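Local coordinates for enoyl-CoA hydratase (Thermus thermophilus, PDB 1WZ8), which probably catalyses the reversible addition of water to the double bond of enoyl-CoA thioesters, as a hexameric member of the crotonase family, at residues A[122-127]-A[183-188]; A[154-159]-A[163-168]. One frame throughout, in Å; residues are numbered along the deposited sequence.

Contact 1 of 2, residues A[122-127]-A[183-188]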
loop_
_atom_site.group_PDB
_atom_site.type_symbol
_atom_site.label_atom_id
_atom_site.label_comp_id
_atom_site.label_asym_id
_atom_site.label_seq_id
_atom_site.Cartn_x
_atom_site.Cartn_y
_atom_site.Cartn_z
ATOM N N LEU A 122 18.035 -17.565 0.498
ATOM C CA LEU A 122 19.255 -16.787 0.346
ATOM C C LEU A 122 19.544 -16.541 -1.127
ATOM O O LEU A 122 19.908 -15.433 -1.513
ATOM C CB LEU A 122 20.430 -17.521 1.001
ATOM C CG LEU A 122 21.795 -16.829 0.984
ATOM C CD1 LEU A 122 21.683 -15.453 1.624
ATOM C CD2 LEU A 122 22.809 -17.692 1.725
ATOM N N ALA A 123 19.362 -17.575 -1.945
ATOM C CA ALA A 123 19.602 -17.478 -3.383
ATOM C C ALA A 123 18.721 -16.426 -4.042
ATOM O O ALA A 123 19.187 -15.645 -4.884
ATOM C CB ALA A 123 19.357 -18.824 -4.044
ATOM N N LEU A 124 17.444 -16.415 -3.680
ATOM C CA LEU A 124 16.512 -15.458 -4.265
ATOM C C LEU A 124 16.568 -14.063 -3.645
ATOM O O LEU A 124 16.088 -13.103 -4.244
ATOM C CB LEU A 124 15.084 -16.007 -4.202
ATOM C CG LEU A 124 14.855 -17.320 -4.961
ATOM C CD1 LEU A 124 13.362 -17.643 -4.985
ATOM C CD2 LEU A 124 15.407 -17.204 -6.384
ATOM N N ALA A 125 17.149 -13.940 -2.453
ATOM C CA ALA A 125 17.262 -12.628 -1.823
ATOM C C ALA A 125 18.381 -11.856 -2.516
ATOM O O ALA A 125 18.409 -10.619 -2.511
ATOM C CB ALA A 125 17.570 -12.774 -0.333
ATOM N N ALA A 126 19.312 -12.596 -3.111
ATOM C CA ALA A 126 20.419 -11.973 -3.821
ATOM C C ALA A 126 19.822 -11.188 -4.979
ATOM O O ALA A 126 18.718 -11.483 -5.434
ATOM C CB ALA A 126 21.382 -13.034 -4.341
ATOM N N ASP A 127 20.553 -10.193 -5.458
ATOM C CA ASP A 127 20.068 -9.372 -6.558
ATOM C C ASP A 127 20.088 -10.138 -7.867
ATOM O O ASP A 127 19.185 -10.011 -8.688
ATOM C CB ASP A 127 20.922 -8.116 -6.657
ATOM C CG ASP A 127 20.854 -7.291 -5.393
ATOM O OD1 ASP A 127 19.801 -6.663 -5.159
ATOM O OD2 ASP A 127 21.840 -7.287 -4.631
ATOM N N LEU A 183 10.755 -18.988 -16.257
ATOM C CA LEU A 183 9.650 -18.410 -15.493
ATOM C C LEU A 183 9.978 -17.011 -14.983
ATOM O O LEU A 183 9.074 -16.234 -14.675
ATOM C CB LEU A 183 9.299 -19.294 -14.290
ATOM C CG LEU A 183 8.738 -20.700 -14.520
ATOM C CD1 LEU A 183 8.436 -21.349 -13.169
ATOM C CD2 LEU A 183 7.464 -20.617 -15.363
ATOM N N GLY A 184 11.265 -16.701 -14.876
ATOM C CA GLY A 184 11.674 -15.392 -14.384
ATOM C C GLY A 184 12.061 -15.399 -12.913
ATOM O O GLY A 184 12.237 -14.345 -12.301
ATOM N N LEU A 185 12.206 -16.589 -12.337
ATOM C CA LEU A 185 12.579 -16.706 -10.928
ATOM C C LEU A 185 14.030 -16.276 -10.722
ATOM O O LEU A 185 14.374 -15.689 -9.695
ATOM C CB LEU A 185 12.414 -18.145 -10.443
ATOM C CG LEU A 185 12.606 -18.348 -8.935
ATOM C CD1 LEU A 185 11.385 -17.816 -8.194
ATOM C CD2 LEU A 185 12.798 -19.829 -8.631
ATOM N N VAL A 186 14.879 -16.588 -11.700
ATOM C CA VAL A 186 16.292 -16.231 -11.646
ATOM C C VAL A 186 16.709 -15.604 -12.970
ATOM O O VAL A 186 16.045 -15.801 -13.990
ATOM C CB VAL A 186 17.179 -17.463 -11.373
ATOM C CG1 VAL A 186 16.822 -18.061 -10.019
ATOM C CG2 VAL A 186 17.003 -18.497 -12.483
ATOM N N ALA A 187 17.821 -14.875 -12.957
ATOM C CA ALA A 187 18.296 -14.178 -14.152
ATOM C C ALA A 187 18.930 -15.031 -15.241
ATOM O O ALA A 187 18.637 -14.851 -16.430
ATOM C CB ALA A 187 19.276 -13.074 -13.747
ATOM N N LEU A 188 19.807 -15.944 -14.846
ATOM C CA LEU A 188 20.500 -16.772 -15.820
ATOM C C LEU A 188 20.587 -18.228 -15.433
ATOM O O LEU A 188 20.673 -18.565 -14.254
ATOM C CB LEU A 188 21.924 -16.260 -16.023
ATOM C CG LEU A 188 22.161 -14.835 -16.523
ATOM C CD1 LEU A 188 23.618 -14.475 -16.273
ATOM C CD2 LEU A 188 21.809 -14.720 -18.009
#
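L124 meets L185 and V186 through the two methyls of its isobutyl fork, and the pair distances show how the work is divided. CD1 of L124 lies 3.8 Å from CD1 of L185, while CD2 of L124 sits 4.0 Å from CG1 of V186 and 3.8 Å from the carbonyl O of L185. CD1 thus serves L185, while CD2 lies against both residues, and the L124 and L185 side chains cross at about a right angle. In L124, chi1 (-61°, CG anti to the carbonyl carbon) and chi2 (-172°) together carry the methyls across to the loop although the CB itself does not point there. No hydrogen bond joins the segments, and the 118 Å² buried between them belongs almost wholly to these three residues. Cutting L124 back to an alanine is likely to open a gap beside CD1 of L185 and CG1 of V186. The looser side lies toward D127 and A187, whose CB atoms are 8.8 Å apart; it is buried against the second subunit, whose K166 pairs with D127 OD1, while D127 OD2 pairs with in-chain K218. G184, at positive phi, closes helix 177-183 in a Schellman motif. The contact therefore sets the C-terminal turn of helix 118-125 against the loop leading into strand 188-190, outermost of its sheet within this chain, with V186 also resting on A129 and V131 of strand 128-132.

Contact 2 of 2, residues A[154-159]-A[163-168]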
loop_
_atom_site.group_PDB
_atom_site.type_symbol
_atom_site.label_atom_id
_atom_site.label_comp_id
_atom_site.label_asym_id
_atom_site.label_seq_id
_atom_site.Cartn_x
_atom_site.Cartn_y
_atom_site.Cartn_z
ATOM N N LEU A 154 7.411 -13.226 0.182
ATOM C CA LEU A 154 7.987 -11.907 -0.087
ATOM C C LEU A 154 8.492 -11.801 -1.526
ATOM O O LEU A 154 8.257 -10.802 -2.220
ATOM C CB LEU A 154 9.170 -11.620 0.847
ATOM C CG LEU A 154 9.838 -10.255 0.615
ATOM C CD1 LEU A 154 8.906 -9.164 1.114
ATOM C CD2 LEU A 154 11.175 -10.173 1.338
ATOM N N LEU A 155 9.174 -12.849 -1.972
ATOM C CA LEU A 155 9.803 -12.854 -3.282
ATOM C C LEU A 155 9.097 -13.430 -4.510
ATOM O O LEU A 155 9.093 -12.791 -5.563
ATOM C CB LEU A 155 11.181 -13.521 -3.153
ATOM C CG LEU A 155 12.068 -13.063 -1.979
ATOM C CD1 LEU A 155 13.364 -13.869 -1.954
ATOM C CD2 LEU A 155 12.366 -11.577 -2.104
ATOM N N TRP A 156 8.498 -14.615 -4.398
ATOM C CA TRP A 156 7.881 -15.248 -5.570
ATOM C C TRP A 156 6.845 -14.504 -6.419
ATOM O O TRP A 156 6.938 -14.515 -7.647
ATOM C CB TRP A 156 7.310 -16.623 -5.193
ATOM C CG TRP A 156 8.366 -17.673 -4.994
ATOM C CD1 TRP A 156 9.399 -17.640 -4.098
ATOM C CD2 TRP A 156 8.478 -18.921 -5.691
ATOM N NE1 TRP A 156 10.145 -18.792 -4.195
ATOM C CE2 TRP A 156 9.602 -19.595 -5.163
ATOM C CE3 TRP A 156 7.739 -19.535 -6.709
ATOM C CZ2 TRP A 156 10.004 -20.856 -5.620
ATOM C CZ3 TRP A 156 8.141 -20.790 -7.165
ATOM C CH2 TRP A 156 9.264 -21.434 -6.617
ATOM N N PRO A 157 5.850 -13.855 -5.797
ATOM C CA PRO A 157 4.872 -13.160 -6.643
ATOM C C PRO A 157 5.472 -12.173 -7.638
ATOM O O PRO A 157 5.035 -12.109 -8.793
ATOM C CB PRO A 157 3.961 -12.476 -5.625
ATOM C CG PRO A 157 3.987 -13.441 -4.468
ATOM C CD PRO A 157 5.466 -13.774 -4.376
ATOM N N LEU A 158 6.459 -11.398 -7.192
ATOM C CA LEU A 158 7.094 -10.409 -8.059
ATOM C C LEU A 158 8.183 -10.994 -8.945
ATOM O O LEU A 158 8.825 -10.273 -9.706
ATOM C CB LEU A 158 7.673 -9.255 -7.238
ATOM C CG LEU A 158 6.678 -8.239 -6.675
ATOM C CD1 LEU A 158 7.435 -7.148 -5.924
ATOM C CD2 LEU A 158 5.855 -7.634 -7.809
ATOM N N LEU A 159 8.391 -12.303 -8.848
ATOM C CA LEU A 159 9.396 -12.961 -9.671
ATOM C C LEU A 159 8.749 -13.766 -10.792
ATOM O O LEU A 159 9.098 -13.599 -11.966
ATOM C CB LEU A 159 10.273 -13.895 -8.823
ATOM C CG LEU A 159 11.294 -13.254 -7.875
ATOM C CD1 LEU A 159 12.008 -14.345 -7.098
ATOM C CD2 LEU A 159 12.306 -12.430 -8.663
ATOM N N ALA A 163 0.270 -17.430 -10.351
ATOM C CA ALA A 163 -0.080 -18.773 -10.812
ATOM C C ALA A 163 1.080 -19.742 -10.605
ATOM O O ALA A 163 0.927 -20.807 -9.992
ATOM C CB ALA A 163 -0.475 -18.739 -12.293
ATOM N N LYS A 164 2.248 -19.378 -11.119
ATOM C CA LYS A 164 3.407 -20.245 -10.978
ATOM C C LYS A 164 3.856 -20.354 -9.522
ATOM O O LYS A 164 4.343 -21.395 -9.097
ATOM C CB LYS A 164 4.548 -19.742 -11.859
ATOM C CG LYS A 164 4.252 -19.878 -13.350
ATOM C CD LYS A 164 4.092 -21.347 -13.741
ATOM C CE LYS A 164 3.788 -21.495 -15.233
ATOM N NZ LYS A 164 3.738 -22.927 -15.640
ATOM N N ALA A 165 3.681 -19.285 -8.753
ATOM C CA ALA A 165 4.066 -19.319 -7.344
ATOM C C ALA A 165 3.181 -20.313 -6.592
ATOM O O ALA A 165 3.683 -21.179 -5.875
ATOM C CB ALA A 165 3.939 -17.929 -6.728
ATOM N N LYS A 166 1.867 -20.196 -6.753
ATOM C CA LYS A 166 0.963 -21.108 -6.057
ATOM C C LYS A 166 1.172 -22.555 -6.465
ATOM O O LYS A 166 1.106 -23.459 -5.632
ATOM C CB LYS A 166 -0.496 -20.712 -6.295
ATOM C CG LYS A 166 -0.933 -19.516 -5.478
ATOM C CD LYS A 166 -2.403 -19.231 -5.658
ATOM C CE LYS A 166 -2.886 -18.238 -4.621
ATOM N NZ LYS A 166 -4.347 -18.008 -4.764
ATOM N N TYR A 167 1.425 -22.776 -7.748
ATOM C CA TYR A 167 1.630 -24.127 -8.250
ATOM C C TYR A 167 2.866 -24.799 -7.645
ATOM O O TYR A 167 2.793 -25.926 -7.155
ATOM C CB TYR A 167 1.760 -24.104 -9.771
ATOM C CG TYR A 167 1.972 -25.468 -10.380
ATOM C CD1 TYR A 167 0.924 -26.382 -10.474
ATOM C CD2 TYR A 167 3.224 -25.846 -10.863
ATOM C CE1 TYR A 167 1.117 -27.642 -11.043
ATOM C CE2 TYR A 167 3.426 -27.103 -11.429
ATOM C CZ TYR A 167 2.370 -27.993 -11.516
ATOM O OH TYR A 167 2.567 -29.229 -12.091
ATOM N N HIS A 168 3.999 -24.106 -7.667
ATOM C CA HIS A 168 5.226 -24.687 -7.135
ATOM C C HIS A 168 5.328 -24.701 -5.616
ATOM O O HIS A 168 5.935 -25.609 -5.048
ATOM C CB HIS A 168 6.444 -23.985 -7.751
ATOM C CG HIS A 168 6.651 -24.327 -9.196
ATOM N ND1 HIS A 168 7.148 -25.547 -9.605
ATOM C CD2 HIS A 168 6.338 -23.651 -10.327
ATOM C CE1 HIS A 168 7.127 -25.608 -10.924
ATOM N NE2 HIS A 168 6.638 -24.471 -11.387
#
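W156 reaches A165 and H168 with its CB and the benzo side of its indole. CB of W156 lies 3.9 Å from CB of A165, both side chains leaving the backbone toward the opposite segment, and CE3 of W156 is 3.7 Å from CA of A165. One helical turn on, CZ3 of W156 comes 3.7 Å from CB of H168, so the ring runs past two successive turns of helix 162-171. The small A165 lets the backbones approach to 5.9 Å between the CA atoms of W156 and A165. At the indole edge, near its plane, is the carbonyl O of K164, 4.3 Å from CZ3 of W156; that oxygen is already taken by the helical bond from H168 N. In W156, chi1 of -74° places CG anti to the carbonyl carbon, chi2 of 59° turns the ring, and NE1 is hydrogen-bonded to H151 NE2. The imidazole of H168 is fixed in turn by a bond from ND1 to the E173 carbonyl, and the Y167 CD2 atom lies over the centre of one face. Farther out, K164 and K166 reach the third subunit, K164 to A187 O and E181, K166 to D127 and N222. W156, between helices 152-155 and 157-160, thus packs on one side of helix 162-171 without a hydrogen bond across, in a crotonase-fold subunit where that helix also faces a hexamer neighbour.

In the fold
Both contacts are buried, apolar and without a hydrogen bond between their segments, yet contact 1 lies nearer the chain centre, about 10 Å from it against 15 Å for contact 2. Contact 1 joins a helix end to a loop beside the six-stranded sheet; contact 2 joins segments four residues apart at their closest ends, within the chain loop that contact 1 closes. Their centres are about 12 Å apart and they touch by packing, L124 CD1 lying 3.5 Å from W156 NE1, whose polar partner is H151. Contact 1 uses only aliphatic branches, contact 2 an aromatic ring against alanine and histidine. Toward the subunit interfaces charge takes over: D127 and K166 pair between subunits.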